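Local coordinates for conserved hypothetical cytochrome protein (Kuenenia stuttgartiensis, PDB 6H5L), which carries two covalently attached c-type hemes and probably relays electrons within a multiheme reductase complex of an anammox bacterium, at residues F51-S56 with D62-R67; A127-Y132 with T212-S217; K140-E145 with F167-G172. All coordinates share one frame; numbering follows the deposited sequence.

The three contacts follow the chain's division into two cytochrome c units, each with its own heme. Interaction 1 comes first in sequence and lies in the N-terminal unit, joining a loop to helix 62-71. Interactions 2 and 3 both fall in the C-terminal unit. Interaction 2 crosses helix 122-135 with helix 205-217, and interaction 3 is nested inside the loop that this crossing closes. Their centres are 12 Å apart and they touch where Tyr132 meets Gly143. Interaction 1 lies 24 Å, centre to centre, from each of the others. It holds Phe51 of the first heme site, while interaction 3 holds Cys141 and His142 of the second and interaction 2 borders that site through Tyr132.

Interaction 1 of 3, residues F51-S56 with D62-R67; sequences FRTTPS and DEDIYR. With HEC (heme c), chain L.
Phe51 meets Asp64 through its backbone: the carbonyl O of Phe51 lies 4.1 Å from CB of Asp64, while the phenyl ring leads away from the helix toward the heme. Its amide N donates to the heme carboxylate oxygen O2A at 2.9 Å, and ring atom CD2 approaches the same oxygen obliquely. Lys50, Arg42 and Lys175 supply further hydrogen bonds to this heme.

Arg52 contributes the base of its side chain, with CB 3.5 Å from Asp64 OD2. A salt bridge is ruled out by distance, because Arg52 NE stays 6.4 Å from Asp64 OD2 and donates instead to the carbonyl O of Tyr49; the chain bends at its third torsion and takes the guanidinium away from the carboxylate.

The loop belongs to a cytochrome c unit of the usual plan, in which a CXXCH segment attaches the heme and a methionine from farther along the chain, here Met78, completes the iron's axial pair. Helix 62-71 lies between these two points in sequence, and Asp64 ties the preceding loop to it.

Thr53 takes both carboxylate oxygens. Its backbone N reaches Asp64 OD2 at 2.7 Å, nearly straight at 169°, but from above the carboxylate plane, 48° out of it. Its hydroxyl donates to Asp64 OD1 at 2.9 Å, on the syn lone pair. OG1 sits between the backbone N and the carbonyl carbon (chi1 54°), on the same side as the amide, and the two donors together fix the rotation of the carboxylate. Ser111 OG is a second partner of this hydroxyl.

Thr54 adds only its methyl, CG2, 4.0 Å from Asp64 OD2; its own hydroxyl is bonded to the carbonyl O of Leu59.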
# COMPACT_ATOMS: atom_id res chain seq x y z
N PHE B 51 1.02 37.59 -31.80
CA PHE B 51 -0.18 36.82 -32.13
C PHE B 51 -0.95 37.52 -33.24
O PHE B 51 -1.60 38.54 -33.02
CB PHE B 51 -1.02 36.64 -30.87
CG PHE B 51 -0.21 36.28 -29.66
CD1 PHE B 51 0.50 35.09 -29.62
CD2 PHE B 51 -0.12 37.14 -28.58
CE1 PHE B 51 1.26 34.75 -28.52
CE2 PHE B 51 0.63 36.81 -27.47
CZ PHE B 51 1.33 35.61 -27.45
N ARG B 52 -0.86 36.96 -34.44
CA ARG B 52 -1.45 37.52 -35.64
C ARG B 52 -2.15 36.43 -36.44
O ARG B 52 -2.04 35.23 -36.14
CB ARG B 52 -0.39 38.19 -36.53
CG ARG B 52 0.30 39.40 -35.91
CD ARG B 52 1.69 39.61 -36.50
NE ARG B 52 2.66 38.70 -35.89
CZ ARG B 52 3.06 37.55 -36.42
NH1 ARG B 52 2.58 37.15 -37.59
NH2 ARG B 52 3.93 36.80 -35.78
N THR B 53 -2.88 36.86 -37.46
CA THR B 53 -3.33 35.99 -38.54
C THR B 53 -2.54 36.25 -39.81
O THR B 53 -2.88 35.70 -40.87
CB THR B 53 -4.83 36.17 -38.78
OG1 THR B 53 -5.11 37.56 -39.00
CG2 THR B 53 -5.62 35.68 -37.59
N THR B 54 -1.50 37.07 -39.74
CA THR B 54 -0.66 37.48 -40.85
C THR B 54 0.68 36.75 -40.81
O THR B 54 1.11 36.29 -39.75
CB THR B 54 -0.44 38.99 -40.81
OG1 THR B 54 0.29 39.34 -39.63
CG2 THR B 54 -1.77 39.72 -40.81
N PRO B 55 1.37 36.63 -41.95
CA PRO B 55 2.64 35.90 -41.97
C PRO B 55 3.72 36.58 -41.13
O PRO B 55 3.54 37.68 -40.60
CB PRO B 55 3.02 35.90 -43.46
CG PRO B 55 1.73 36.07 -44.18
CD PRO B 55 0.91 36.97 -43.31
N SER B 56 4.85 35.89 -41.02
CA SER B 56 5.97 36.35 -40.20
C SER B 56 6.54 37.66 -40.74
O SER B 56 6.78 37.80 -41.94
CB SER B 56 7.05 35.28 -40.13
OG SER B 56 8.19 35.75 -39.44
N ASP B 62 -6.09 45.00 -37.63
CA ASP B 62 -6.82 45.64 -36.54
C ASP B 62 -7.64 44.63 -35.75
O ASP B 62 -7.85 44.80 -34.55
CB ASP B 62 -7.72 46.75 -37.08
CG ASP B 62 -6.93 47.87 -37.74
OD1 ASP B 62 -5.71 47.70 -37.93
OD2 ASP B 62 -7.54 48.92 -38.05
N GLU B 63 -8.09 43.56 -36.42
CA GLU B 63 -8.84 42.51 -35.73
C GLU B 63 -7.93 41.65 -34.87
O GLU B 63 -8.35 41.18 -33.81
CB GLU B 63 -9.58 41.65 -36.75
CG GLU B 63 -10.57 42.41 -37.64
CD GLU B 63 -9.89 43.21 -38.73
OE1 GLU B 63 -8.76 42.84 -39.12
OE2 GLU B 63 -10.48 44.20 -39.20
N ASP B 64 -6.68 41.44 -35.29
CA ASP B 64 -5.73 40.69 -34.48
C ASP B 64 -5.50 41.37 -33.14
O ASP B 64 -5.47 40.72 -32.09
CB ASP B 64 -4.41 40.52 -35.22
CG ASP B 64 -4.51 39.56 -36.39
OD1 ASP B 64 -5.53 38.86 -36.49
OD2 ASP B 64 -3.56 39.51 -37.20
N ILE B 65 -5.32 42.70 -33.16
CA ILE B 65 -5.08 43.43 -31.92
C ILE B 65 -6.32 43.40 -31.03
O ILE B 65 -6.23 43.15 -29.82
CB ILE B 65 -4.64 44.88 -32.24
CG1 ILE B 65 -3.39 44.87 -33.12
CG2 ILE B 65 -4.39 45.65 -30.95
CD1 ILE B 65 -2.99 46.25 -33.61
N TYR B 66 -7.49 43.65 -31.62
CA TYR B 66 -8.73 43.61 -30.85
C TYR B 66 -8.95 42.24 -30.22
O TYR B 66 -9.50 42.14 -29.11
CB TYR B 66 -9.92 43.98 -31.74
CG TYR B 66 -11.25 44.02 -31.02
CD1 TYR B 66 -11.69 45.19 -30.42
CD2 TYR B 66 -12.05 42.89 -30.93
CE1 TYR B 66 -12.91 45.23 -29.76
CE2 TYR B 66 -13.26 42.92 -30.27
CZ TYR B 66 -13.68 44.10 -29.69
OH TYR B 66 -14.89 44.13 -29.03
N ARG B 67 -8.53 41.17 -30.90
CA ARG B 67 -8.70 39.83 -30.35
C ARG B 67 -7.81 39.63 -29.13
O ARG B 67 -8.26 39.10 -28.11
CB ARG B 67 -8.38 38.79 -31.42
CG ARG B 67 -8.72 37.36 -31.01
CD ARG B 67 -8.46 36.39 -32.15
NE ARG B 67 -9.58 35.47 -32.34
CZ ARG B 67 -9.58 34.45 -33.19
NH1 ARG B 67 -8.51 34.20 -33.93
NH2 ARG B 67 -10.64 33.66 -33.28
FE HEC L . -1.23 44.41 -22.31
CHA HEC L . 0.68 42.24 -24.13
CHB HEC L . -2.87 45.35 -25.20
CHC HEC L . -3.14 46.66 -20.52
CHD HEC L . 0.46 43.60 -19.43
NA HEC L . -1.12 43.89 -24.29
C1A HEC L . -0.25 42.97 -24.83
C2A HEC L . -0.48 42.88 -26.26
C3A HEC L . -1.47 43.75 -26.56
C4A HEC L . -1.88 44.39 -25.33
CMA HEC L . -2.12 44.09 -27.92
CAA HEC L . 0.39 41.92 -27.13
CBA HEC L . -0.07 41.57 -28.54
CGA HEC L . 0.96 40.68 -29.19
O1A HEC L . 2.13 40.67 -28.72
O2A HEC L . 0.61 39.97 -30.16
NB HEC L . -2.71 45.76 -22.77
C1B HEC L . -3.26 45.96 -24.02
C2B HEC L . -4.33 46.94 -23.89
C3B HEC L . -4.40 47.30 -22.60
C4B HEC L . -3.39 46.57 -21.87
CMB HEC L . -5.21 47.47 -25.04
CAB HEC L . -5.38 48.31 -21.96
CBB HEC L . -6.82 47.75 -21.95
NC HEC L . -1.32 45.02 -20.35
C1C HEC L . -2.19 45.95 -19.82
C2C HEC L . -2.02 45.96 -18.38
C3C HEC L . -0.94 45.22 -18.10
C4C HEC L . -0.53 44.54 -19.32
CMC HEC L . -2.68 46.99 -17.44
CAC HEC L . -0.31 44.99 -16.70
CBC HEC L . -1.29 44.20 -15.81
ND HEC L . 0.33 43.12 -21.85
C1D HEC L . 0.87 42.95 -20.57
C2D HEC L . 1.92 41.96 -20.65
C3D HEC L . 1.99 41.54 -22.12
C4D HEC L . 0.96 42.31 -22.79
CMD HEC L . 2.80 41.44 -19.49
CAD HEC L . 2.93 40.51 -22.78
CBD HEC L . 2.40 39.11 -22.53
CGD HEC L . 3.35 38.10 -23.12
O1D HEC L . 3.66 38.20 -24.34
O2D HEC L . 3.79 37.19 -22.38

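Interaction 2 of 3, residues A127-Y132 with T212-S217; sequences AGKKIY and THYVMS
Gly128 and Tyr214 mark the point where the two helices pass, their CA atoms 5.1 Å apart. The short axes approach to 7.9 Å and cross at -88°, almost perpendicular. The spacing is consistent with glycine here: a CB on Gly128 would fall about 2.9 Å from CB of Tyr214, too close. A near-perpendicular pair of first and last helices, with glycine and aromatic residues at the crossing, is a hallmark of the cytochrome c fold, and the ranges 122-135 and 205-217 fill these two places in the second heme unit.

The CH-pi contact is made by Lys129. Its CA stands 3.6 Å from the centroid of the Tyr214 ring and 8° off the ring normal, hence squarely over the face. CB extends the cover toward the ring's rim, 3.4 Å from Tyr214 CE1, after which the straight lysine chain runs away with its amine.

The aromatic contact pairs Tyr132 with Tyr214. Their centroids are 5.3 Å apart and the planes meet obliquely, at 58°. Tyr214 CE2 comes over one face of Tyr132, 3.6 Å from CG. Both tyrosines carry CG anti to the backbone N, which sends each ring out toward the opposing helix, and the two side chains lie nearly perpendicular.

The polar ends find partners elsewhere. Tyr132 OH is hydrogen-bonded to the carbonyl O of Gly143, and Tyr214 OH has a weak bond to Glu133 OE1.

Around the crossing, Ile125 of helix 122-135 also packs against Tyr214, while Phe187 of helix 180-189 touches Thr212 and Val215 on another side of helix 205-217, where Val215 also touches heme.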
# COMPACT_ATOMS: atom_id res chain seq x y z
N ALA B 127 3.25 11.37 -36.58
CA ALA B 127 3.90 12.17 -37.62
C ALA B 127 4.35 13.52 -37.07
O ALA B 127 5.36 14.07 -37.53
CB ALA B 127 2.97 12.36 -38.81
N GLY B 128 3.63 14.06 -36.09
CA GLY B 128 4.02 15.29 -35.44
C GLY B 128 5.13 15.07 -34.44
O GLY B 128 6.00 15.94 -34.27
N LYS B 129 5.12 13.92 -33.77
CA LYS B 129 6.22 13.57 -32.88
C LYS B 129 7.53 13.48 -33.64
O LYS B 129 8.58 13.91 -33.14
CB LYS B 129 5.93 12.24 -32.17
CG LYS B 129 7.10 11.70 -31.37
CD LYS B 129 6.75 10.40 -30.66
CE LYS B 129 7.95 9.85 -29.91
NZ LYS B 129 7.61 8.61 -29.15
N LYS B 130 7.49 12.94 -34.86
CA LYS B 130 8.69 12.83 -35.68
C LYS B 130 9.21 14.21 -36.06
O LYS B 130 10.42 14.46 -36.00
CB LYS B 130 8.38 12.00 -36.92
CG LYS B 130 9.57 11.26 -37.51
CD LYS B 130 9.12 10.44 -38.71
CE LYS B 130 10.30 9.81 -39.43
NZ LYS B 130 9.88 9.23 -40.74
N ILE B 131 8.32 15.12 -36.46
CA ILE B 131 8.72 16.48 -36.80
C ILE B 131 9.27 17.19 -35.57
O ILE B 131 10.31 17.85 -35.62
CB ILE B 131 7.54 17.25 -37.41
CG1 ILE B 131 7.11 16.62 -38.74
CG2 ILE B 131 7.90 18.73 -37.60
CD1 ILE B 131 5.85 17.23 -39.32
N TYR B 132 8.56 17.07 -34.44
CA TYR B 132 8.93 17.79 -33.23
C TYR B 132 10.31 17.37 -32.73
O TYR B 132 11.05 18.20 -32.19
CB TYR B 132 7.86 17.55 -32.15
CG TYR B 132 8.12 18.23 -30.82
CD1 TYR B 132 8.92 17.63 -29.85
CD2 TYR B 132 7.54 19.45 -30.52
CE1 TYR B 132 9.14 18.24 -28.63
CE2 TYR B 132 7.76 20.07 -29.30
CZ TYR B 132 8.56 19.46 -28.36
OH TYR B 132 8.79 20.06 -27.14
N THR B 212 0.58 20.16 -34.78
CA THR B 212 -0.38 20.66 -33.80
C THR B 212 -0.95 19.53 -32.96
O THR B 212 -1.07 19.65 -31.74
CB THR B 212 -1.50 21.43 -34.50
OG1 THR B 212 -0.96 22.62 -35.10
CG2 THR B 212 -2.59 21.81 -33.51
N HIS B 213 -1.32 18.42 -33.61
CA HIS B 213 -1.91 17.30 -32.88
C HIS B 213 -0.95 16.74 -31.84
O HIS B 213 -1.36 16.36 -30.74
CB HIS B 213 -2.34 16.20 -33.86
CG HIS B 213 -3.47 16.61 -34.76
ND1 HIS B 213 -3.80 15.92 -35.90
CD2 HIS B 213 -4.34 17.65 -34.68
CE1 HIS B 213 -4.82 16.51 -36.49
NE2 HIS B 213 -5.17 17.56 -35.77
N TYR B 214 0.34 16.67 -32.17
CA TYR B 214 1.31 16.16 -31.21
C TYR B 214 1.54 17.15 -30.08
O TYR B 214 1.75 16.76 -28.92
CB TYR B 214 2.64 15.82 -31.89
CG TYR B 214 3.70 15.40 -30.91
CD1 TYR B 214 3.66 14.16 -30.29
CD2 TYR B 214 4.75 16.26 -30.58
CE1 TYR B 214 4.62 13.78 -29.38
CE2 TYR B 214 5.72 15.88 -29.67
CZ TYR B 214 5.66 14.64 -29.08
OH TYR B 214 6.63 14.27 -28.18
N VAL B 215 1.53 18.45 -30.39
CA VAL B 215 1.69 19.46 -29.34
C VAL B 215 0.54 19.40 -28.36
O VAL B 215 0.74 19.47 -27.14
CB VAL B 215 1.83 20.86 -29.97
CG1 VAL B 215 1.78 21.93 -28.89
CG2 VAL B 215 3.13 20.97 -30.75
N MET B 216 -0.69 19.25 -28.86
CA MET B 216 -1.84 19.07 -27.98
C MET B 216 -1.73 17.78 -27.18
O MET B 216 -2.23 17.70 -26.06
CB MET B 216 -3.13 19.09 -28.79
CG MET B 216 -3.33 20.34 -29.63
SD MET B 216 -3.48 21.84 -28.65
CE MET B 216 -5.21 22.21 -28.86
N SER B 217 -1.07 16.76 -27.75
CA SER B 217 -0.88 15.50 -27.03
C SER B 217 -0.03 15.68 -25.79
O SER B 217 -0.19 14.94 -24.81
CB SER B 217 -0.25 14.46 -27.96
OG SER B 217 0.48 13.49 -27.23

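Interaction 3 of 3, residues K140-E145 with F167-G172; sequences KCHGVE and FDFTTG. With HEC (heme c), chain K.
Glu145 and Thr170 touch although their CA atoms stay 7.8 Å apart, and the backbones run without direct pairing: Gly143, with positive phi, leads the chain out of the short helix, and a type I beta turn spans Phe169 to Gly172. Side chains and a water bridge the gap.

Phe169 sends the edge of its ring toward the face of His142 in an offset edge-to-face pair, with planes at 64° and CE2 of Phe169 3.5 Å from ND1 of His142. The first torsion of Phe169 (chi1 63°) sets its ring between the backbone N and the carbonyl carbon, turned to the histidine. In the plane of the imidazole, ND1 of His142 donates to a water at 2.6 Å, and the water donates on to the carbonyl O of Phe167 at 2.7 Å. With NE2 of His142 bound to the heme iron at 2.0 Å, both imidazole nitrogens are engaged and the ring's rotation is fixed.

This is the CXXCH heme attachment of c-type cytochromes: Cys141 SG is covalently joined to heme CAC at 1.8 Å, Cys138 makes the other covalent link, and Met196 is the second axial ligand.

Phe167 brings the rim of its ring to the propionates, with CZ 3.3 Å from heme O1A, which lies near the ring plane. Replacing Phe167 with alanine would probably leave a gap beside the propionates and O1A without this packing partner, though Lys50, Lys175 and Gly176 also hydrogen-bond to this heme.

Farther along, CG2 of Thr170 rests 3.3 Å from the carbonyl O of Glu145. Thr170 is steadied by Asp168, whose OD1 accepts from both N and OG1 of Thr170 on the same face of the carboxylate; the bond from N makes an Asx turn. Beyond the two segments, the Thr170 backbone is hydrogen-bonded to that of Gln220.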
# COMPACT_ATOMS: atom_id res chain seq x y z
N LYS B 140 14.92 21.35 -28.48
CA LYS B 140 16.04 22.24 -28.18
C LYS B 140 15.62 23.33 -27.20
O LYS B 140 16.22 23.48 -26.12
CB LYS B 140 16.58 22.84 -29.47
CG LYS B 140 17.41 21.87 -30.31
CD LYS B 140 18.75 21.58 -29.64
CE LYS B 140 19.57 20.59 -30.45
NZ LYS B 140 19.87 21.11 -31.81
N CYS B 141 14.59 24.10 -27.56
CA CYS B 141 14.08 25.15 -26.68
C CYS B 141 13.02 24.63 -25.71
O CYS B 141 13.02 25.02 -24.54
CB CYS B 141 13.50 26.29 -27.51
SG CYS B 141 14.67 27.15 -28.60
N HIS B 142 12.13 23.75 -26.17
CA HIS B 142 10.95 23.38 -25.39
C HIS B 142 11.12 22.10 -24.58
O HIS B 142 10.34 21.88 -23.65
CB HIS B 142 9.74 23.22 -26.31
CG HIS B 142 9.25 24.51 -26.90
ND1 HIS B 142 8.49 25.41 -26.18
CD2 HIS B 142 9.42 25.06 -28.12
CE1 HIS B 142 8.21 26.45 -26.94
NE2 HIS B 142 8.76 26.26 -28.13
N GLY B 143 12.10 21.27 -24.90
CA GLY B 143 12.29 20.02 -24.18
C GLY B 143 11.53 18.87 -24.81
O GLY B 143 10.66 19.04 -25.66
N VAL B 144 11.87 17.66 -24.35
CA VAL B 144 11.30 16.45 -24.94
C VAL B 144 9.80 16.38 -24.69
O VAL B 144 9.03 15.93 -25.56
CB VAL B 144 12.02 15.20 -24.40
CG1 VAL B 144 13.45 15.15 -24.91
CG2 VAL B 144 12.00 15.18 -22.87
N GLU B 145 9.34 16.84 -23.53
CA GLU B 145 7.93 16.81 -23.17
C GLU B 145 7.25 18.16 -23.34
O GLU B 145 6.05 18.28 -23.07
CB GLU B 145 7.77 16.34 -21.72
CG GLU B 145 8.11 14.87 -21.49
CD GLU B 145 6.95 13.95 -21.81
OE1 GLU B 145 6.95 13.34 -22.90
OE2 GLU B 145 6.03 13.83 -20.97
N PHE B 167 7.86 29.13 -21.82
CA PHE B 167 7.08 28.65 -20.69
C PHE B 167 6.65 27.20 -20.90
O PHE B 167 6.54 26.71 -22.03
CB PHE B 167 5.85 29.54 -20.47
CG PHE B 167 4.85 29.48 -21.60
CD1 PHE B 167 4.96 30.34 -22.68
CD2 PHE B 167 3.80 28.57 -21.57
CE1 PHE B 167 4.04 30.29 -23.72
CE2 PHE B 167 2.89 28.51 -22.60
CZ PHE B 167 3.00 29.37 -23.68
N ASP B 168 6.41 26.51 -19.79
CA ASP B 168 5.87 25.16 -19.83
C ASP B 168 4.45 25.21 -20.37
O ASP B 168 3.55 25.73 -19.72
CB ASP B 168 5.90 24.56 -18.42
CG ASP B 168 5.34 23.16 -18.37
OD1 ASP B 168 5.24 22.51 -19.44
OD2 ASP B 168 4.99 22.70 -17.26
N PHE B 169 4.25 24.66 -21.57
CA PHE B 169 2.92 24.66 -22.18
C PHE B 169 2.16 23.36 -21.96
O PHE B 169 1.06 23.21 -22.50
CB PHE B 169 3.02 24.97 -23.69
CG PHE B 169 3.79 23.96 -24.50
CD1 PHE B 169 3.24 22.72 -24.81
CD2 PHE B 169 5.03 24.27 -25.02
CE1 PHE B 169 3.94 21.80 -25.56
CE2 PHE B 169 5.74 23.36 -25.78
CZ PHE B 169 5.19 22.12 -26.06
N THR B 170 2.71 22.42 -21.19
CA THR B 170 1.96 21.21 -20.86
C THR B 170 0.73 21.50 -20.02
O THR B 170 -0.14 20.63 -19.90
CB THR B 170 2.86 20.21 -20.13
OG1 THR B 170 3.26 20.75 -18.87
CG2 THR B 170 4.10 19.90 -20.96
N THR B 171 0.63 22.70 -19.43
CA THR B 171 -0.59 23.10 -18.74
C THR B 171 -1.73 23.37 -19.70
O THR B 171 -2.89 23.37 -19.28
CB THR B 171 -0.33 24.35 -17.90
OG1 THR B 171 -0.01 25.45 -18.77
CG2 THR B 171 0.83 24.12 -16.94
N GLY B 172 -1.43 23.60 -20.98
CA GLY B 172 -2.45 23.90 -21.97
C GLY B 172 -2.84 25.35 -22.06
O GLY B 172 -3.73 25.68 -22.86
FE HEC K . 8.57 27.31 -29.82
CHA HEC K . 6.44 29.57 -28.35
CHB HEC K . 5.93 25.16 -30.31
CHC HEC K . 10.61 25.20 -31.61
CHD HEC K . 11.30 29.04 -28.71
NA HEC K . 6.54 27.38 -29.46
C1A HEC K . 5.89 28.36 -28.73
C2A HEC K . 4.54 27.89 -28.45
C3A HEC K . 4.41 26.68 -28.99
C4A HEC K . 5.66 26.33 -29.63
CMA HEC K . 3.15 25.78 -28.94
CAA HEC K . 3.47 28.67 -27.66
CBA HEC K . 2.44 29.27 -28.61
CGA HEC K . 1.42 30.06 -27.82
O1A HEC K . 1.62 30.24 -26.59
O2A HEC K . 0.42 30.52 -28.42
NB HEC K . 8.34 25.47 -30.72
C1B HEC K . 7.12 24.85 -30.94
C2B HEC K . 7.31 23.84 -31.96
C3B HEC K . 8.60 23.84 -32.32
C4B HEC K . 9.27 24.87 -31.54
CMB HEC K . 6.18 22.91 -32.47
CAB HEC K . 9.30 22.93 -33.36
CBB HEC K . 8.72 23.11 -34.78
NC HEC K . 10.59 27.12 -30.07
C1C HEC K . 11.22 26.23 -30.92
C2C HEC K . 12.60 26.65 -31.06
C3C HEC K . 12.82 27.62 -30.16
C4C HEC K . 11.54 28.00 -29.58
CMC HEC K . 13.69 25.81 -31.78
CAC HEC K . 14.17 28.32 -29.88
CBC HEC K . 14.62 29.14 -31.11
ND HEC K . 8.83 29.04 -28.68
C1D HEC K . 10.07 29.59 -28.39
C2D HEC K . 9.87 30.83 -27.68
C3D HEC K . 8.34 31.00 -27.57
C4D HEC K . 7.78 29.83 -28.22
CMD HEC K . 10.95 31.79 -27.15
CAD HEC K . 7.57 32.16 -26.91
CBD HEC K . 7.48 31.93 -25.40
CGD HEC K . 6.86 33.12 -24.73
O1D HEC K . 6.32 34.01 -25.44
O2D HEC K . 6.90 33.19 -23.47
O HOH W 1 7.93 25.01 -23.68